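Local coordinates for beta-hexosaminidase (Neisseria gonorrhoeae, PDB 6JTJ), which probably cleaves terminal beta-1,4-linked N-acetylglucosamine from peptidoglycan fragments during cell-wall recycling, as a family 3 glycoside hydrolase, at residues C[204-216]-C[244-258]. Sequence-based numbering, arbitrary orientation.
With NAG (2-acetamido-2-deoxy-beta-D-glucopyranose), chain I.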
loop_
_atom_site.group_PDB
_atom_site.type_symbol
_atom_site.label_atom_id
_atom_site.label_comp_id
_atom_site.label_asym_id
_atom_site.label_seq_id
_atom_site.Cartn_x
_atom_site.Cartn_y
_atom_site.Cartn_z
ATOM N N GLY C 204 -19.671 -19.942 -8.452
ATOM C CA GLY C 204 -20.731 -19.654 -7.498
ATOM C C GLY C 204 -20.804 -18.219 -6.993
ATOM O O GLY C 204 -21.657 -17.914 -6.158
ATOM N N MET C 205 -19.930 -17.335 -7.479
ATOM C CA MET C 205 -19.746 -16.022 -6.842
ATOM C C MET C 205 -20.073 -14.839 -7.740
ATOM O O MET C 205 -19.832 -14.866 -8.931
ATOM C CB MET C 205 -18.300 -15.875 -6.364
ATOM C CG MET C 205 -17.872 -16.893 -5.314
ATOM S SD MET C 205 -16.284 -16.475 -4.559
ATOM C CE MET C 205 -16.338 -17.562 -3.119
ATOM N N LYS C 206 -20.549 -13.770 -7.108
ATOM C CA LYS C 206 -20.639 -12.456 -7.720
ATOM C C LYS C 206 -19.306 -11.700 -7.607
ATOM O O LYS C 206 -18.340 -12.222 -7.060
ATOM C CB LYS C 206 -21.739 -11.648 -7.034
ATOM C CG LYS C 206 -23.111 -12.319 -7.063
ATOM C CD LYS C 206 -23.561 -12.594 -8.482
ATOM C CE LYS C 206 -25.037 -12.932 -8.518
ATOM N NZ LYS C 206 -25.360 -14.057 -7.589
ATOM N N SER C 207 -19.269 -10.470 -8.133
ATOM C CA SER C 207 -18.057 -9.650 -8.138
ATOM C C SER C 207 -18.209 -8.364 -7.314
ATOM O O SER C 207 -19.321 -7.904 -7.031
ATOM C CB SER C 207 -17.720 -9.257 -9.551
ATOM O OG SER C 207 -18.714 -8.361 -10.041
ATOM N N CYS C 208 -17.065 -7.814 -6.897
ATOM C CA CYS C 208 -17.010 -6.556 -6.165
ATOM C C CYS C 208 -15.902 -5.707 -6.752
ATOM O O CYS C 208 -14.719 -6.033 -6.580
ATOM C CB CYS C 208 -16.745 -6.802 -4.675
ATOM S SG CYS C 208 -16.565 -5.288 -3.720
ATOM N N GLY C 209 -16.290 -4.644 -7.453
ATOM C CA GLY C 209 -15.341 -3.781 -8.115
ATOM C C GLY C 209 -14.663 -2.842 -7.133
ATOM O O GLY C 209 -15.322 -2.311 -6.261
ATOM N N LYS C 210 -13.358 -2.652 -7.283
ATOM C CA LYS C 210 -12.579 -1.790 -6.397
ATOM C C LYS C 210 -11.638 -0.926 -7.230
ATOM O O LYS C 210 -11.123 -1.425 -8.230
ATOM C CB LYS C 210 -11.702 -2.646 -5.472
ATOM C CG LYS C 210 -12.403 -3.828 -4.867
ATOM C CD LYS C 210 -11.653 -4.358 -3.641
ATOM C CE LYS C 210 -10.382 -5.102 -3.990
ATOM N NZ LYS C 210 -10.076 -6.105 -2.913
ATOM N N HIS C 211 -11.345 0.332 -6.854
ATOM C CA HIS C 211 -11.902 1.058 -5.718
ATOM C C HIS C 211 -12.560 2.293 -6.293
ATOM O O HIS C 211 -11.886 3.178 -6.791
ATOM C CB HIS C 211 -10.801 1.436 -4.730
ATOM C CG HIS C 211 -9.994 0.272 -4.270
ATOM N ND1 HIS C 211 -9.020 -0.318 -5.050
ATOM C CD2 HIS C 211 -10.013 -0.419 -3.106
ATOM C CE1 HIS C 211 -8.463 -1.309 -4.383
ATOM N NE2 HIS C 211 -9.051 -1.394 -3.205
ATOM N N PHE C 212 -13.887 2.324 -6.251
ATOM C CA PHE C 212 -14.677 3.346 -6.927
ATOM C C PHE C 212 -14.354 4.727 -6.376
ATOM O O PHE C 212 -14.327 4.900 -5.159
ATOM C CB PHE C 212 -16.170 3.082 -6.714
ATOM C CG PHE C 212 -17.057 4.115 -7.340
ATOM C CD1 PHE C 212 -17.430 4.005 -8.676
ATOM C CD2 PHE C 212 -17.511 5.180 -6.609
ATOM C CE1 PHE C 212 -18.226 4.947 -9.266
ATOM C CE2 PHE C 212 -18.339 6.136 -7.194
ATOM C CZ PHE C 212 -18.701 6.018 -8.515
ATOM N N PRO C 213 -14.192 5.730 -7.250
ATOM C CA PRO C 213 -14.312 5.761 -8.694
ATOM C C PRO C 213 -12.995 5.573 -9.459
ATOM O O PRO C 213 -12.964 5.817 -10.685
ATOM C CB PRO C 213 -14.837 7.169 -8.935
ATOM C CG PRO C 213 -14.108 7.972 -7.906
ATOM C CD PRO C 213 -13.961 7.082 -6.715
ATOM N N GLY C 214 -11.945 5.102 -8.782
ATOM C CA GLY C 214 -10.668 4.801 -9.449
ATOM C C GLY C 214 -9.482 5.253 -8.632
ATOM O O GLY C 214 -9.294 6.437 -8.405
ATOM N N HIS C 215 -8.689 4.289 -8.184
ATOM C CA HIS C 215 -7.556 4.520 -7.287
ATOM C C HIS C 215 -6.222 4.593 -8.052
ATOM O O HIS C 215 -5.156 4.793 -7.451
ATOM C CB HIS C 215 -7.501 3.354 -6.291
ATOM C CG HIS C 215 -6.832 3.666 -4.988
ATOM N ND1 HIS C 215 -5.555 4.186 -4.904
ATOM C CD2 HIS C 215 -7.241 3.472 -3.708
ATOM C CE1 HIS C 215 -5.218 4.330 -3.632
ATOM N NE2 HIS C 215 -6.224 3.907 -2.884
ATOM N N GLY C 216 -6.263 4.389 -9.355
ATOM C CA GLY C 216 -5.041 4.211 -10.113
ATOM C C GLY C 216 -4.136 5.420 -10.309
ATOM O O GLY C 216 -2.962 5.258 -10.619
ATOM N N PHE C 244 -16.162 0.651 -14.219
ATOM C CA PHE C 244 -17.198 0.582 -13.219
ATOM C C PHE C 244 -18.584 0.633 -13.873
ATOM O O PHE C 244 -19.439 -0.182 -13.538
ATOM C CB PHE C 244 -17.050 1.700 -12.176
ATOM C CG PHE C 244 -15.863 1.519 -11.250
ATOM C CD1 PHE C 244 -15.944 0.704 -10.147
ATOM C CD2 PHE C 244 -14.669 2.171 -11.499
ATOM C CE1 PHE C 244 -14.858 0.529 -9.303
ATOM C CE2 PHE C 244 -13.572 2.012 -10.662
ATOM C CZ PHE C 244 -13.663 1.168 -9.572
ATOM N N ARG C 245 -18.789 1.543 -14.822
ATOM C CA ARG C 245 -20.066 1.604 -15.549
ATOM C C ARG C 245 -20.415 0.294 -16.215
ATOM O O ARG C 245 -21.527 -0.216 -16.080
ATOM C CB ARG C 245 -20.032 2.672 -16.629
ATOM C CG ARG C 245 -20.174 4.076 -16.104
ATOM C CD ARG C 245 -20.431 4.961 -17.318
ATOM N NE ARG C 245 -21.468 6.008 -17.076
ATOM C CZ ARG C 245 -21.338 7.051 -16.255
ATOM N NH1 ARG C 245 -20.208 7.243 -15.606
ATOM N NH2 ARG C 245 -22.343 7.916 -16.095
ATOM N N ILE C 246 -19.437 -0.257 -16.920
ATOM C CA ILE C 246 -19.646 -1.460 -17.699
ATOM C C ILE C 246 -19.913 -2.652 -16.770
ATOM O O ILE C 246 -20.816 -3.456 -17.025
ATOM C CB ILE C 246 -18.436 -1.706 -18.619
ATOM C CG1 ILE C 246 -18.356 -0.581 -19.669
ATOM C CG2 ILE C 246 -18.539 -3.056 -19.297
ATOM C CD1 ILE C 246 -17.041 -0.502 -20.456
ATOM N N MET C 247 -19.123 -2.781 -15.704
ATOM C CA MET C 247 -19.335 -3.876 -14.738
ATOM C C MET C 247 -20.688 -3.762 -14.045
ATOM O O MET C 247 -21.373 -4.769 -13.845
ATOM C CB MET C 247 -18.224 -3.899 -13.722
ATOM C CG MET C 247 -16.915 -4.408 -14.292
ATOM S SD MET C 247 -16.924 -6.197 -14.432
ATOM C CE MET C 247 -16.642 -6.695 -12.743
ATOM N N SER C 248 -21.078 -2.535 -13.705
ATOM C CA SER C 248 -22.381 -2.279 -13.135
ATOM C C SER C 248 -23.473 -2.789 -14.075
ATOM O O SER C 248 -24.351 -3.526 -13.667
ATOM C CB SER C 248 -22.571 -0.782 -12.873
ATOM O OG SER C 248 -23.846 -0.531 -12.306
ATOM N N ARG C 249 -23.398 -2.391 -15.338
ATOM C CA ARG C 249 -24.365 -2.826 -16.346
ATOM C C ARG C 249 -24.444 -4.329 -16.439
ATOM O O ARG C 249 -25.516 -4.879 -16.592
ATOM C CB ARG C 249 -23.987 -2.296 -17.719
ATOM C CG ARG C 249 -25.191 -1.945 -18.565
ATOM C CD ARG C 249 -24.994 -2.252 -20.040
ATOM N NE ARG C 249 -23.739 -1.733 -20.580
ATOM C CZ ARG C 249 -22.766 -2.458 -21.147
ATOM N NH1 ARG C 249 -22.853 -3.780 -21.267
ATOM N NH2 ARG C 249 -21.675 -1.840 -21.600
ATOM N N GLU C 250 -23.303 -5.000 -16.306
ATOM C CA GLU C 250 -23.243 -6.449 -16.434
ATOM C C GLU C 250 -23.401 -7.228 -15.145
ATOM O O GLU C 250 -23.016 -8.400 -15.079
ATOM C CB GLU C 250 -21.937 -6.843 -17.126
ATOM C CG GLU C 250 -21.821 -6.279 -18.539
ATOM C CD GLU C 250 -22.908 -6.789 -19.459
ATOM O OE1 GLU C 250 -23.172 -8.010 -19.425
ATOM O OE2 GLU C 250 -23.522 -5.961 -20.172
ATOM N N GLY C 251 -23.958 -6.607 -14.106
ATOM C CA GLY C 251 -24.391 -7.372 -12.917
ATOM C C GLY C 251 -23.446 -7.442 -11.720
ATOM O O GLY C 251 -23.636 -8.257 -10.827
ATOM N N MET C 252 -22.445 -6.559 -11.672
ATOM C CA MET C 252 -21.551 -6.471 -10.511
ATOM C C MET C 252 -22.361 -6.298 -9.227
ATOM O O MET C 252 -23.263 -5.464 -9.182
ATOM C CB MET C 252 -20.592 -5.291 -10.705
ATOM C CG MET C 252 -19.632 -5.045 -9.556
ATOM S SD MET C 252 -18.386 -3.799 -9.975
ATOM C CE MET C 252 -19.394 -2.369 -10.325
ATOM N N ALA C 253 -22.029 -7.065 -8.195
ATOM C CA ALA C 253 -22.839 -7.105 -6.963
ATOM C C ALA C 253 -22.524 -6.024 -5.953
ATOM O O ALA C 253 -23.372 -5.649 -5.155
ATOM C CB ALA C 253 -22.692 -8.449 -6.287
ATOM N N ALA C 254 -21.285 -5.535 -5.981
ATOM C CA ALA C 254 -20.832 -4.616 -4.969
ATOM C C ALA C 254 -19.674 -3.783 -5.460
ATOM O O ALA C 254 -19.023 -4.098 -6.468
ATOM C CB ALA C 254 -20.401 -5.392 -3.746
ATOM N N VAL C 255 -19.404 -2.749 -4.696
ATOM C CA VAL C 255 -18.301 -1.835 -4.944
ATOM C C VAL C 255 -17.652 -1.503 -3.595
ATOM O O VAL C 255 -18.356 -1.432 -2.572
ATOM C CB VAL C 255 -18.879 -0.608 -5.651
ATOM C CG1 VAL C 255 -18.167 0.659 -5.272
ATOM C CG2 VAL C 255 -18.880 -0.822 -7.162
ATOM N N MET C 256 -16.329 -1.357 -3.596
ATOM C CA MET C 256 -15.594 -0.792 -2.481
ATOM C C MET C 256 -15.094 0.571 -2.956
ATOM O O MET C 256 -14.545 0.683 -4.047
ATOM C CB MET C 256 -14.319 -1.571 -2.099
ATOM C CG MET C 256 -14.469 -2.993 -1.415
ATOM S SD MET C 256 -14.843 -3.034 0.338
ATOM C CE MET C 256 -14.102 -1.489 0.892
ATOM N N PRO C 257 -15.255 1.606 -2.123
ATOM C CA PRO C 257 -14.841 2.931 -2.547
ATOM C C PRO C 257 -13.377 3.173 -2.288
ATOM O O PRO C 257 -12.787 2.545 -1.409
ATOM C CB PRO C 257 -15.696 3.842 -1.669
ATOM C CG PRO C 257 -15.773 3.098 -0.384
ATOM C CD PRO C 257 -15.799 1.622 -0.760
ATOM N N ALA C 258 -12.800 4.084 -3.055
ATOM C CA ALA C 258 -11.432 4.528 -2.815
ATOM C C ALA C 258 -11.409 5.498 -1.632
ATOM O O ALA C 258 -12.270 6.362 -1.516
ATOM C CB ALA C 258 -10.871 5.205 -4.054
HETATM C C1 NAG I . -8.886 -1.919 1.791
HETATM C C2 NAG I . -8.249 -2.392 0.476
HETATM C C3 NAG I . -9.251 -3.174 -0.341
HETATM C C4 NAG I . -9.900 -4.272 0.498
HETATM C C5 NAG I . -10.594 -3.695 1.716
HETATM C C6 NAG I . -11.081 -4.806 2.652
HETATM C C7 NAG I . -6.620 -1.191 -0.996
HETATM C C8 NAG I . -5.710 -2.333 -0.820
HETATM N N2 NAG I . -7.783 -1.299 -0.342
HETATM O O1 NAG I . -7.885 -1.644 2.754
HETATM O O3 NAG I . -8.595 -3.703 -1.471
HETATM O O4 NAG I . -10.807 -5.035 -0.257
HETATM O O5 NAG I . -9.669 -2.909 2.439
HETATM O O6 NAG I . -10.024 -5.585 3.190
HETATM O O7 NAG I . -6.276 -0.207 -1.672
HETATM O O HOH W 1 -21.585 -9.784 -9.897
#
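Strands 208-210 and 254-257 are neighbouring parallel strands, at 24° between their directions, of the (beta/alpha)8, TIM-barrel-type catalytic domain of family 3 glycoside hydrolases; helix 242-249 leads into the second strand and lays Phe-244 against the outer face. The register follows from the backbone bonds: Gly-209 N donates to Ala-254 O, Met-256 N to Gly-209 O, Phe-212 N to Met-256 O (2.8 Å), and Ala-258 N to Phe-212 O. The pairing continues past the corner at His-211, which follows a cis peptide, as the bonds of Phe-212 N and Phe-212 O show.

On the helix-facing side, the edge of the Phe-212 ring meets the face of Phe-244 in a T-shaped stack, planes at 89°. With CG anti to the backbone N, Phe-212 presents CD1 over that face, while its CB abuts Val-255 CG1 at 3.5 Å. Nearer the start of the strands, Met-252 SD lies 3.4 Å from Gly-209 N, against backbone that carries no side chain. Leu-281 of helix 274-284 also touches Phe-212 and Val-255.

On the opposite face, Lys-210 runs alongside Met-256, pointing the same way, its CD 3.8 Å from Met-256 CG, and its NZ is also salt-bridged to Glu-107. Asp-168 receives a hydrogen bond from His-211 ND1 and thereby helps fix the imidazole, one face of which is covered by Lys-210 CB. Lys-210 NZ donates to O4 and O3 of the N-acetylglucosamine, and from the corner just after it His-211 reaches the same sugar, its NE2 2.9 Å from O3 in a nearly straight hydrogen bond (164°).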